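Local coordinates for protein RNA N6-adenosine-methyltransferase METTL16,RNA N6-adenosine-methyltransferase METTL16 (Homo sapiens, PDB 6M1U) that methylates adenosine at N6 in RNA, including U6 small nuclear RNA, and is represented here by its vertebrate conserved region, which probably assists RNA binding, at residues A65-W70 and Y108-L113; V47-V52 and V59-T64; K40-L45 and T143-Q148; V33-I38 and I114-E119. One frame throughout, in Å; residues are numbered along the deposited sequence.

Interaction 1 (A65-W70 and Y108-L113); sequences AIENSW and YLFKCL
Ala65 and Phe110 face each other as an antiparallel hydrogen-bonded pair, and both amides and both carbonyls between them are used. Ala65 N donates a hydrogen bond to Phe110 O at 2.9 Å, and Phe110 N donates one to Ala65 O at 2.8 Å. Two residues further along, Glu67 and Tyr108 repeat the exchange: Glu67 N donates to Tyr108 O, and Tyr108 N donates to Glu67 O. Between these pairs Ile66 and Leu109 form the non-hydrogen-bonded pair. There the alpha carbons, acting as weak CA-H donors, lie against Tyr108 O and Ala65 O respectively, so these acceptors take a CA-H contact besides their amide bond. The two side chains cross nearly at right angles on an exposed face, with Ile66 CD1 4.2 Å from Leu109 CD1.

The other face carries Ala65, Glu67, Tyr108 and Phe110. Ala65 CB packs against the far end of the Phe110 ring, 3.4 Å from CE2, while Glu67 CB sits at the edge of that ring. Trp129, its ring nearly parallel to that of Phe110, and Leu141 of helix 136-153 extend this layer. The carboxylate of Glu67 accepts a weak bond at OE2 from Gln133 N. Such alternation of bonded and non-bonded pairs is typical of neighbouring strands in an antiparallel sheet, here strands 58-67 and 108-119, successive in the chain yet separated by a long and largely unmodelled connection.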
# COMPACT_ATOMS: atom_id res chain seq x y z
N ALA A 65 11.74 0.21 -4.90
CA ALA A 65 11.42 0.63 -6.26
C ALA A 65 12.65 1.27 -6.89
O ALA A 65 13.60 1.63 -6.19
CB ALA A 65 10.23 1.58 -6.30
N ILE A 66 12.64 1.39 -8.21
CA ILE A 66 13.76 1.97 -8.96
C ILE A 66 13.28 3.26 -9.62
O ILE A 66 12.12 3.37 -10.03
CB ILE A 66 14.34 0.99 -9.99
CG1 ILE A 66 15.69 1.51 -10.51
CG2 ILE A 66 13.39 0.76 -11.13
CD1 ILE A 66 16.78 0.44 -10.62
N GLU A 67 14.15 4.26 -9.66
CA GLU A 67 13.81 5.54 -10.25
C GLU A 67 14.83 5.89 -11.30
O GLU A 67 15.99 5.49 -11.20
CB GLU A 67 13.78 6.64 -9.21
CG GLU A 67 15.06 6.78 -8.43
CD GLU A 67 15.20 8.17 -7.82
OE1 GLU A 67 15.32 9.16 -8.60
OE2 GLU A 67 15.17 8.26 -6.56
N ASN A 68 14.41 6.63 -12.31
CA ASN A 68 15.34 7.14 -13.31
C ASN A 68 15.26 8.66 -13.35
O ASN A 68 14.16 9.22 -13.41
CB ASN A 68 15.07 6.52 -14.68
CG ASN A 68 13.62 6.21 -14.88
OD1 ASN A 68 12.79 6.50 -14.01
ND2 ASN A 68 13.30 5.63 -16.02
N SER A 69 16.42 9.31 -13.29
CA SER A 69 16.54 10.77 -13.32
C SER A 69 17.47 11.13 -14.47
O SER A 69 18.69 11.08 -14.34
CB SER A 69 17.03 11.33 -11.98
OG SER A 69 18.41 11.16 -11.81
N TRP A 70 16.88 11.46 -15.61
CA TRP A 70 17.58 11.80 -16.84
C TRP A 70 17.37 13.28 -17.15
O TRP A 70 16.75 14.02 -16.39
CB TRP A 70 17.12 10.88 -17.97
CG TRP A 70 17.55 9.39 -17.84
CD1 TRP A 70 16.79 8.33 -17.38
CD2 TRP A 70 18.83 8.82 -18.20
NE1 TRP A 70 17.51 7.16 -17.43
CE2 TRP A 70 18.76 7.43 -17.93
CE3 TRP A 70 20.02 9.34 -18.72
CZ2 TRP A 70 19.85 6.57 -18.15
CZ3 TRP A 70 21.08 8.48 -18.95
CH2 TRP A 70 20.99 7.11 -18.67
N TYR A 108 18.22 4.65 -10.35
CA TYR A 108 18.52 4.72 -8.92
C TYR A 108 17.46 4.01 -8.09
O TYR A 108 16.29 3.93 -8.48
CB TYR A 108 18.67 6.18 -8.42
CG TYR A 108 19.75 6.95 -9.10
CD1 TYR A 108 21.07 6.76 -8.75
CD2 TYR A 108 19.47 7.84 -10.12
CE1 TYR A 108 22.07 7.46 -9.38
CE2 TYR A 108 20.46 8.54 -10.77
CZ TYR A 108 21.76 8.34 -10.40
OH TYR A 108 22.78 9.03 -11.04
N LEU A 109 17.86 3.46 -6.95
CA LEU A 109 16.92 2.65 -6.15
C LEU A 109 16.44 3.39 -4.90
O LEU A 109 17.28 3.95 -4.19
CB LEU A 109 17.64 1.35 -5.76
CG LEU A 109 16.74 0.18 -5.38
CD1 LEU A 109 16.40 -0.65 -6.61
CD2 LEU A 109 17.40 -0.68 -4.32
N PHE A 110 15.12 3.39 -4.66
CA PHE A 110 14.61 3.98 -3.43
C PHE A 110 13.82 2.94 -2.64
O PHE A 110 13.38 1.92 -3.16
CB PHE A 110 13.80 5.28 -3.67
CG PHE A 110 12.41 5.09 -4.19
CD1 PHE A 110 11.35 4.98 -3.33
CD2 PHE A 110 12.17 5.10 -5.54
CE1 PHE A 110 10.06 4.83 -3.81
CE2 PHE A 110 10.88 4.95 -6.04
CZ PHE A 110 9.82 4.82 -5.17
N LYS A 111 13.68 3.23 -1.34
CA LYS A 111 13.28 2.26 -0.33
C LYS A 111 12.25 2.85 0.62
O LYS A 111 12.44 3.95 1.14
CB LYS A 111 14.50 1.80 0.47
CG LYS A 111 15.58 1.24 -0.38
CD LYS A 111 16.59 0.55 0.47
CE LYS A 111 17.66 -0.15 -0.37
NZ LYS A 111 18.83 -0.43 0.48
N CYS A 112 11.17 2.09 0.89
CA CYS A 112 10.02 2.56 1.67
C CYS A 112 9.46 1.45 2.53
O CYS A 112 9.41 0.29 2.12
CB CYS A 112 8.84 3.03 0.82
SG CYS A 112 9.22 4.38 -0.23
N LEU A 113 8.97 1.85 3.70
CA LEU A 113 8.19 0.99 4.58
C LEU A 113 6.72 1.41 4.53
O LEU A 113 6.37 2.51 4.98
CB LEU A 113 8.73 1.08 6.00
CG LEU A 113 8.10 0.07 6.92
CD1 LEU A 113 8.54 -1.34 6.48
CD2 LEU A 113 8.54 0.42 8.34

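Interaction 2 (V47-V52 and V59-T64); sequences VQHKRV and VSLFLT
Arg51 passes obliquely over Leu61 and Val59 of the opposite strand. Its CB starts 3.7 Å from Ser60 O. CG, set anti to the carbonyl carbon (chi1 -80°), stays at Ser60 O and also meets Leu61 CD2 at 3.7 Å. From CG to NE the chain is extended, which carries NE to a salt bridge with OE2 of Glu39 on helix 30-44. Beyond it the guanidinium is flanked on one face by a methyl group: Val59 CG1 stands 4.1 Å from CZ and 3.9 Å from NH1, displaced toward the rim of the planar group. The tip therefore combines a charged partner with an apolar neighbour, and it also touches Thr36 of the same helix.

Strands 48-52 and 58-67 form a beta hairpin at one margin of the five-stranded antiparallel sheet, and their short segments run at 147° to each other. His49, Arg51, Leu61 and Leu63 share the face that helix 30-44 packs against. The imidazole of His49 lies beside Leu61, the two side chains pointing the same way, and His49 also touches Thr43 of the helix.

Lys50 and Phe62 exchange two bonds in the middle of the ladder, Phe62 N reaching Lys50 O at 2.8 Å. Val52 N also bonds Ser60 O, at 3.2 Å. On the face away from the helix, the two methyls of Val52 divide their contacts, CG1 resting on Phe62 CB and CG2 on Ser60 CB. The hydroxyl of Ser60 is hydrogen-bonded to Asn115 OD1 on the following strand.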
# COMPACT_ATOMS: atom_id res chain seq x y z
N VAL A 47 7.51 -3.94 -8.60
CA VAL A 47 8.16 -3.43 -7.40
C VAL A 47 8.49 -4.62 -6.51
O VAL A 47 7.66 -5.52 -6.32
CB VAL A 47 7.22 -2.44 -6.69
CG1 VAL A 47 7.67 -2.13 -5.27
CG2 VAL A 47 7.04 -1.17 -7.51
N GLN A 48 9.69 -4.64 -5.96
CA GLN A 48 10.04 -5.68 -5.00
C GLN A 48 9.54 -5.34 -3.60
O GLN A 48 9.68 -4.21 -3.13
CB GLN A 48 11.56 -5.84 -4.96
CG GLN A 48 12.18 -5.98 -6.31
CD GLN A 48 11.97 -7.36 -6.85
OE1 GLN A 48 12.02 -8.34 -6.09
NE2 GLN A 48 11.72 -7.47 -8.15
N HIS A 49 8.98 -6.33 -2.92
CA HIS A 49 8.56 -6.08 -1.55
C HIS A 49 8.56 -7.37 -0.74
O HIS A 49 8.42 -8.45 -1.29
CB HIS A 49 7.18 -5.46 -1.53
CG HIS A 49 6.17 -6.25 -2.27
ND1 HIS A 49 5.38 -7.21 -1.66
CD2 HIS A 49 5.83 -6.26 -3.57
CE1 HIS A 49 4.59 -7.76 -2.56
NE2 HIS A 49 4.84 -7.20 -3.73
N LYS A 50 8.73 -7.23 0.57
CA LYS A 50 8.69 -8.35 1.50
C LYS A 50 7.98 -7.85 2.75
O LYS A 50 8.16 -6.70 3.14
CB LYS A 50 10.10 -8.88 1.87
CG LYS A 50 10.67 -9.98 0.98
CD LYS A 50 12.20 -10.15 1.16
CE LYS A 50 12.98 -10.65 -0.15
NZ LYS A 50 14.53 -10.49 -0.18
N ARG A 51 7.18 -8.72 3.37
CA ARG A 51 6.63 -8.41 4.68
C ARG A 51 7.69 -8.49 5.77
O ARG A 51 8.45 -9.45 5.85
CB ARG A 51 5.51 -9.36 5.03
CG ARG A 51 4.24 -9.00 4.39
CD ARG A 51 3.36 -10.14 4.63
NE ARG A 51 2.09 -9.98 3.96
CZ ARG A 51 0.94 -10.21 4.53
NH1 ARG A 51 0.90 -10.61 5.80
NH2 ARG A 51 -0.17 -10.07 3.82
N VAL A 52 7.70 -7.51 6.65
CA VAL A 52 8.74 -7.43 7.67
C VAL A 52 8.06 -7.53 9.03
O VAL A 52 6.85 -7.24 9.18
CB VAL A 52 9.59 -6.14 7.52
CG1 VAL A 52 10.50 -6.27 6.32
CG2 VAL A 52 8.69 -4.98 7.34
N VAL A 59 0.29 -4.44 9.74
CA VAL A 59 1.06 -5.25 8.81
C VAL A 59 1.99 -4.32 8.03
O VAL A 59 1.59 -3.23 7.64
CB VAL A 59 0.15 -6.01 7.83
CG1 VAL A 59 0.97 -6.90 6.90
CG2 VAL A 59 -0.89 -6.77 8.60
N SER A 60 3.23 -4.75 7.80
CA SER A 60 4.23 -3.90 7.16
C SER A 60 4.79 -4.55 5.90
O SER A 60 5.14 -5.74 5.91
CB SER A 60 5.40 -3.60 8.10
OG SER A 60 4.92 -3.10 9.34
N LEU A 61 4.92 -3.75 4.85
CA LEU A 61 5.70 -4.09 3.67
C LEU A 61 6.97 -3.26 3.64
O LEU A 61 6.92 -2.04 3.83
CB LEU A 61 4.94 -3.78 2.41
CG LEU A 61 3.71 -4.61 2.26
CD1 LEU A 61 3.05 -4.10 0.99
CD2 LEU A 61 4.21 -6.03 2.16
N PHE A 62 8.10 -3.89 3.37
CA PHE A 62 9.30 -3.17 2.95
C PHE A 62 9.41 -3.29 1.44
O PHE A 62 9.33 -4.40 0.90
CB PHE A 62 10.57 -3.70 3.62
CG PHE A 62 11.77 -2.85 3.37
CD1 PHE A 62 12.56 -3.04 2.24
CD2 PHE A 62 12.09 -1.81 4.23
CE1 PHE A 62 13.65 -2.23 2.01
CE2 PHE A 62 13.19 -0.99 3.98
CZ PHE A 62 13.96 -1.21 2.89
N LEU A 63 9.57 -2.16 0.75
CA LEU A 63 9.57 -2.21 -0.70
C LEU A 63 10.76 -1.44 -1.27
O LEU A 63 11.28 -0.51 -0.67
CB LEU A 63 8.25 -1.69 -1.30
CG LEU A 63 8.14 -0.19 -1.31
CD1 LEU A 63 8.35 0.34 -2.72
CD2 LEU A 63 6.81 0.20 -0.78
N THR A 64 11.17 -1.89 -2.44
CA THR A 64 12.33 -1.36 -3.15
C THR A 64 11.85 -1.06 -4.56
O THR A 64 11.55 -2.00 -5.31
CB THR A 64 13.47 -2.38 -3.16
OG1 THR A 64 13.94 -2.57 -1.83
CG2 THR A 64 14.59 -1.91 -4.00

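Interaction 3 (K40-L45 and T143-Q148); sequences KILTDL and TYIRNQ
Leu45 lays its two methyl groups along one side of Tyr144, the side chains sliding past each other in opposite directions. CD1 meets the ring carbons CE2 and CD2, at 3.4 Å from CE2, while CD2 lies nearer the phenol end, 3.3 Å from Tyr144 OH. Tyr144 CG is anti to the backbone N (chi1 172°), which directs the ring toward Leu45.

Ile41 takes the middle of the contact, and its branches split their work. The CG2 methyl reaches Tyr144 CE2 at 3.9 Å and Ile145 CG1 at 4.2 Å, whereas the CG1-CD1 branch lies across the aliphatic part of Gln148, with CD1 3.7 Å from CB. Gln148 then bends at chi2, so that its amide leads away from this apolar patch. Deeper in, Leu42 CD2 packs on Ile145 CD1 at 3.7 Å.

The axes of the two short segments, 10.6 Å apart and inclined at 121°, belong to helices 30-44 and 136-153, which pack together by apolar side chains against the sheet. Leu42 and Ile145 both touch Ile114 of strand 108-119 beneath them, Leu42 also meets His49 of strand 48-52, and Leu45 and Ile41 find further neighbours in Leu141 and Ile149 of helix 136-153.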
# COMPACT_ATOMS: atom_id res chain seq x y z
N LYS A 40 -0.67 -6.94 -4.23
CA LYS A 40 -1.06 -7.16 -5.62
C LYS A 40 -0.68 -5.96 -6.49
O LYS A 40 -0.13 -6.12 -7.58
CB LYS A 40 -2.57 -7.43 -5.69
CG LYS A 40 -2.99 -8.40 -6.79
CD LYS A 40 -3.18 -7.69 -8.11
CE LYS A 40 -2.99 -8.67 -9.26
NZ LYS A 40 -3.60 -8.17 -10.54
N ILE A 41 -0.95 -4.75 -6.00
CA ILE A 41 -0.69 -3.56 -6.80
C ILE A 41 0.80 -3.40 -7.06
O ILE A 41 1.22 -2.98 -8.16
CB ILE A 41 -1.26 -2.33 -6.07
CG1 ILE A 41 -2.78 -2.38 -6.09
CG2 ILE A 41 -0.65 -1.03 -6.64
CD1 ILE A 41 -3.41 -1.54 -5.06
N LEU A 42 1.63 -3.70 -6.06
CA LEU A 42 3.07 -3.50 -6.20
C LEU A 42 3.66 -4.53 -7.14
O LEU A 42 4.40 -4.17 -8.06
CB LEU A 42 3.78 -3.53 -4.84
CG LEU A 42 3.36 -2.38 -3.91
CD1 LEU A 42 3.97 -2.50 -2.52
CD2 LEU A 42 3.71 -1.07 -4.53
N THR A 43 3.32 -5.82 -6.94
CA THR A 43 3.88 -6.84 -7.84
C THR A 43 3.54 -6.52 -9.29
O THR A 43 4.39 -6.69 -10.17
CB THR A 43 3.40 -8.26 -7.52
OG1 THR A 43 2.00 -8.31 -7.73
CG2 THR A 43 3.71 -8.67 -6.10
N ASP A 44 2.34 -6.00 -9.55
CA ASP A 44 1.96 -5.61 -10.90
C ASP A 44 2.90 -4.54 -11.45
O ASP A 44 3.18 -4.54 -12.66
CB ASP A 44 0.51 -5.12 -10.93
CG ASP A 44 -0.51 -6.26 -10.69
OD1 ASP A 44 -0.08 -7.45 -10.62
OD2 ASP A 44 -1.72 -5.97 -10.56
N LEU A 45 3.41 -3.65 -10.60
CA LEU A 45 4.45 -2.70 -11.00
C LEU A 45 5.85 -3.32 -11.02
O LEU A 45 6.82 -2.61 -11.30
CB LEU A 45 4.46 -1.47 -10.09
CG LEU A 45 3.12 -0.81 -9.70
CD1 LEU A 45 3.38 0.52 -8.95
CD2 LEU A 45 2.20 -0.61 -10.90
N THR A 143 0.37 8.19 -4.03
CA THR A 143 -0.80 8.63 -4.78
C THR A 143 -1.23 7.57 -5.78
O THR A 143 -2.43 7.38 -6.01
CB THR A 143 -0.53 9.95 -5.51
OG1 THR A 143 0.02 10.90 -4.59
CG2 THR A 143 -1.82 10.54 -6.06
N TYR A 144 -0.27 6.84 -6.37
CA TYR A 144 -0.65 5.81 -7.33
C TYR A 144 -1.36 4.66 -6.63
O TYR A 144 -2.45 4.26 -7.05
CB TYR A 144 0.55 5.31 -8.10
CG TYR A 144 0.21 4.10 -8.95
CD1 TYR A 144 -0.51 4.25 -10.13
CD2 TYR A 144 0.59 2.82 -8.56
CE1 TYR A 144 -0.84 3.15 -10.91
CE2 TYR A 144 0.25 1.71 -9.32
CZ TYR A 144 -0.46 1.88 -10.50
OH TYR A 144 -0.79 0.77 -11.27
N ILE A 145 -0.76 4.14 -5.55
CA ILE A 145 -1.33 2.99 -4.85
C ILE A 145 -2.75 3.29 -4.38
O ILE A 145 -3.70 2.56 -4.71
CB ILE A 145 -0.43 2.58 -3.68
CG1 ILE A 145 0.88 1.97 -4.20
CG2 ILE A 145 -1.21 1.64 -2.72
CD1 ILE A 145 2.04 1.97 -3.19
N ARG A 146 -2.91 4.35 -3.59
CA ARG A 146 -4.23 4.77 -3.13
C ARG A 146 -5.19 4.95 -4.29
O ARG A 146 -6.37 4.61 -4.19
CB ARG A 146 -4.09 6.06 -2.32
CG ARG A 146 -5.38 6.60 -1.75
CD ARG A 146 -5.08 7.82 -0.92
NE ARG A 146 -6.28 8.39 -0.31
CZ ARG A 146 -6.25 9.35 0.61
NH1 ARG A 146 -5.07 9.82 1.02
NH2 ARG A 146 -7.38 9.83 1.12
N ASN A 147 -4.70 5.45 -5.43
CA ASN A 147 -5.55 5.54 -6.61
C ASN A 147 -5.92 4.15 -7.10
O ASN A 147 -7.09 3.87 -7.37
CB ASN A 147 -4.86 6.35 -7.71
CG ASN A 147 -5.05 7.87 -7.54
OD1 ASN A 147 -5.54 8.35 -6.49
ND2 ASN A 147 -4.66 8.64 -8.56
N GLN A 148 -4.94 3.25 -7.14
CA GLN A 148 -5.23 1.88 -7.58
C GLN A 148 -6.26 1.22 -6.67
O GLN A 148 -7.14 0.49 -7.15
CB GLN A 148 -3.94 1.06 -7.64
CG GLN A 148 -3.96 0.01 -8.74
CD GLN A 148 -4.20 0.60 -10.12
OE1 GLN A 148 -3.37 1.35 -10.63
NE2 GLN A 148 -5.33 0.27 -10.72

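Interaction 4 (V33-I38 and I114-E119); sequences VVTTWI and INVKKE
Val116 points from its strand into segment 33-38 of helix 30-44, where Val34, Thr35 and Ile38 close round its methyl groups. This is helix-on-sheet packing of an alpha+beta domain: segment 33-38 runs roughly antiparallel to segment 114-119, at 159°, with a closest axis approach of 9.1 Å.

The close part of the contact is wholly buried. With CG1 of Val116 anti to the backbone N (chi1 -175°), the methyls diverge: CG1 goes to Val34 CG1 at 4.0 Å, while CG2 meets Ile38 CD1 tip to tip at 3.9 Å. The other branch of Ile38 extends the packing along the strand, its CG2 lying 4.0 Å from Ile114 CD1. Ile145 of helix 136-153 touches both isoleucines.

Past Val116 the contact gives out. Lys117 and Lys118 make no contact with segment 33-38; Lys118 is exposed, though it touches Ile31 earlier in the helix, and Lys117 turns to a salt bridge with Glu126 on the adjacent strand. On the helix, Trp37 is directed elsewhere, its NE1 bonding Leu16 O. One polar atom enters the buried patch: Thr35 OG1, 3.2 Å from Val116 CG2, is hydrogen-bonded to Ile31 O of its own helix.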
# COMPACT_ATOMS: atom_id res chain seq x y z
N VAL A 33 -6.28 -7.82 4.68
CA VAL A 33 -6.89 -7.80 3.33
C VAL A 33 -6.27 -6.65 2.53
O VAL A 33 -5.71 -6.92 1.45
CB VAL A 33 -8.42 -7.65 3.42
CG1 VAL A 33 -9.01 -7.09 2.13
CG2 VAL A 33 -9.09 -8.96 3.79
N VAL A 34 -6.37 -5.43 3.05
CA VAL A 34 -5.82 -4.22 2.38
C VAL A 34 -4.37 -4.48 1.98
O VAL A 34 -4.04 -4.27 0.80
CB VAL A 34 -5.93 -2.98 3.29
CG1 VAL A 34 -5.16 -1.80 2.73
CG2 VAL A 34 -7.38 -2.61 3.56
N THR A 35 -3.54 -4.93 2.92
CA THR A 35 -2.13 -5.18 2.65
C THR A 35 -1.95 -6.10 1.45
O THR A 35 -1.15 -5.80 0.55
CB THR A 35 -1.45 -5.77 3.87
OG1 THR A 35 -1.47 -4.81 4.94
CG2 THR A 35 -0.02 -6.16 3.53
N THR A 36 -2.68 -7.21 1.41
CA THR A 36 -2.52 -8.11 0.27
C THR A 36 -3.03 -7.48 -1.03
O THR A 36 -2.65 -7.96 -2.10
CB THR A 36 -3.23 -9.44 0.50
OG1 THR A 36 -4.63 -9.23 0.37
CG2 THR A 36 -2.95 -9.99 1.89
N TRP A 37 -3.89 -6.45 -0.96
CA TRP A 37 -4.21 -5.71 -2.18
C TRP A 37 -3.10 -4.75 -2.55
O TRP A 37 -2.79 -4.58 -3.74
CB TRP A 37 -5.53 -4.96 -2.04
CG TRP A 37 -6.74 -5.79 -2.31
CD1 TRP A 37 -7.76 -6.10 -1.43
CD2 TRP A 37 -7.09 -6.42 -3.55
NE1 TRP A 37 -8.71 -6.89 -2.05
CE2 TRP A 37 -8.33 -7.10 -3.35
CE3 TRP A 37 -6.49 -6.48 -4.81
CZ2 TRP A 37 -8.95 -7.82 -4.36
CZ3 TRP A 37 -7.13 -7.20 -5.81
CH2 TRP A 37 -8.34 -7.86 -5.58
N ILE A 38 -2.46 -4.11 -1.57
CA ILE A 38 -1.26 -3.34 -1.90
C ILE A 38 -0.18 -4.26 -2.47
O ILE A 38 0.51 -3.91 -3.43
CB ILE A 38 -0.75 -2.56 -0.67
CG1 ILE A 38 -1.79 -1.54 -0.23
CG2 ILE A 38 0.48 -1.81 -1.02
CD1 ILE A 38 -1.52 -0.96 1.14
N ILE A 114 5.87 0.52 4.03
CA ILE A 114 4.42 0.71 4.14
C ILE A 114 3.95 -0.03 5.39
O ILE A 114 4.18 -1.24 5.52
CB ILE A 114 3.66 0.20 2.90
CG1 ILE A 114 4.30 0.70 1.60
CG2 ILE A 114 2.23 0.68 2.96
CD1 ILE A 114 3.49 0.38 0.35
N ASN A 115 3.32 0.72 6.31
CA ASN A 115 2.55 0.16 7.42
C ASN A 115 1.06 0.26 7.10
O ASN A 115 0.59 1.31 6.64
CB ASN A 115 2.83 0.87 8.74
CG ASN A 115 4.24 0.66 9.23
OD1 ASN A 115 4.93 -0.21 8.74
ND2 ASN A 115 4.67 1.45 10.20
N VAL A 116 0.32 -0.81 7.34
CA VAL A 116 -1.14 -0.76 7.27
C VAL A 116 -1.64 -0.98 8.68
O VAL A 116 -1.56 -2.10 9.21
CB VAL A 116 -1.70 -1.80 6.28
CG1 VAL A 116 -3.19 -1.62 6.18
CG2 VAL A 116 -1.04 -1.64 4.91
N LYS A 117 -2.02 0.10 9.35
CA LYS A 117 -2.43 0.00 10.78
C LYS A 117 -3.92 0.31 10.94
O LYS A 117 -4.46 1.09 10.14
CB LYS A 117 -1.59 0.94 11.64
CG LYS A 117 -0.54 1.75 10.89
CD LYS A 117 -0.12 3.00 11.63
CE LYS A 117 0.89 2.73 12.72
NZ LYS A 117 1.25 3.97 13.46
N LYS A 118 -4.52 -0.43 11.87
CA LYS A 118 -5.95 -0.30 12.18
C LYS A 118 -6.05 0.86 13.14
O LYS A 118 -5.60 0.73 14.26
CB LYS A 118 -6.47 -1.56 12.88
CG LYS A 118 -7.95 -1.57 13.18
CD LYS A 118 -8.42 -2.86 13.83
CE LYS A 118 -9.90 -2.85 14.15
NZ LYS A 118 -10.35 -4.11 14.78
N GLU A 119 -6.57 1.96 12.63
CA GLU A 119 -6.71 3.19 13.42
C GLU A 119 -8.21 3.42 13.48
O GLU A 119 -8.83 3.30 12.42
CB GLU A 119 -6.00 4.32 12.69
CG GLU A 119 -6.02 5.64 13.41
CD GLU A 119 -6.35 6.79 12.47
OE1 GLU A 119 -7.30 6.65 11.70
OE2 GLU A 119 -5.65 7.80 12.50

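Interactions 1 and 2 share strand 58-67, their centres 14 Å apart, and are joined by Cys112 O to Leu63 N at 2.8 Å, a probable hydrogen bond. A similar one, Leu61 N to Ile114 O at 2.7 Å, ties interaction 2 to interaction 4, which continues strand 108-119 from interaction 1 to a centre 22 Å away. Interaction 3 joins two helices, and interaction 4 joins one of them, helix 30-44, to the sheet; Ile114 CD1 is 4.1 Å from both Leu42 CD1 and Ile145 CD1, so all three segments meet there. Together they describe a helix-backed antiparallel sheet, consistent with a KA-1-like fold; the methyltransferase domain lies elsewhere in the protein.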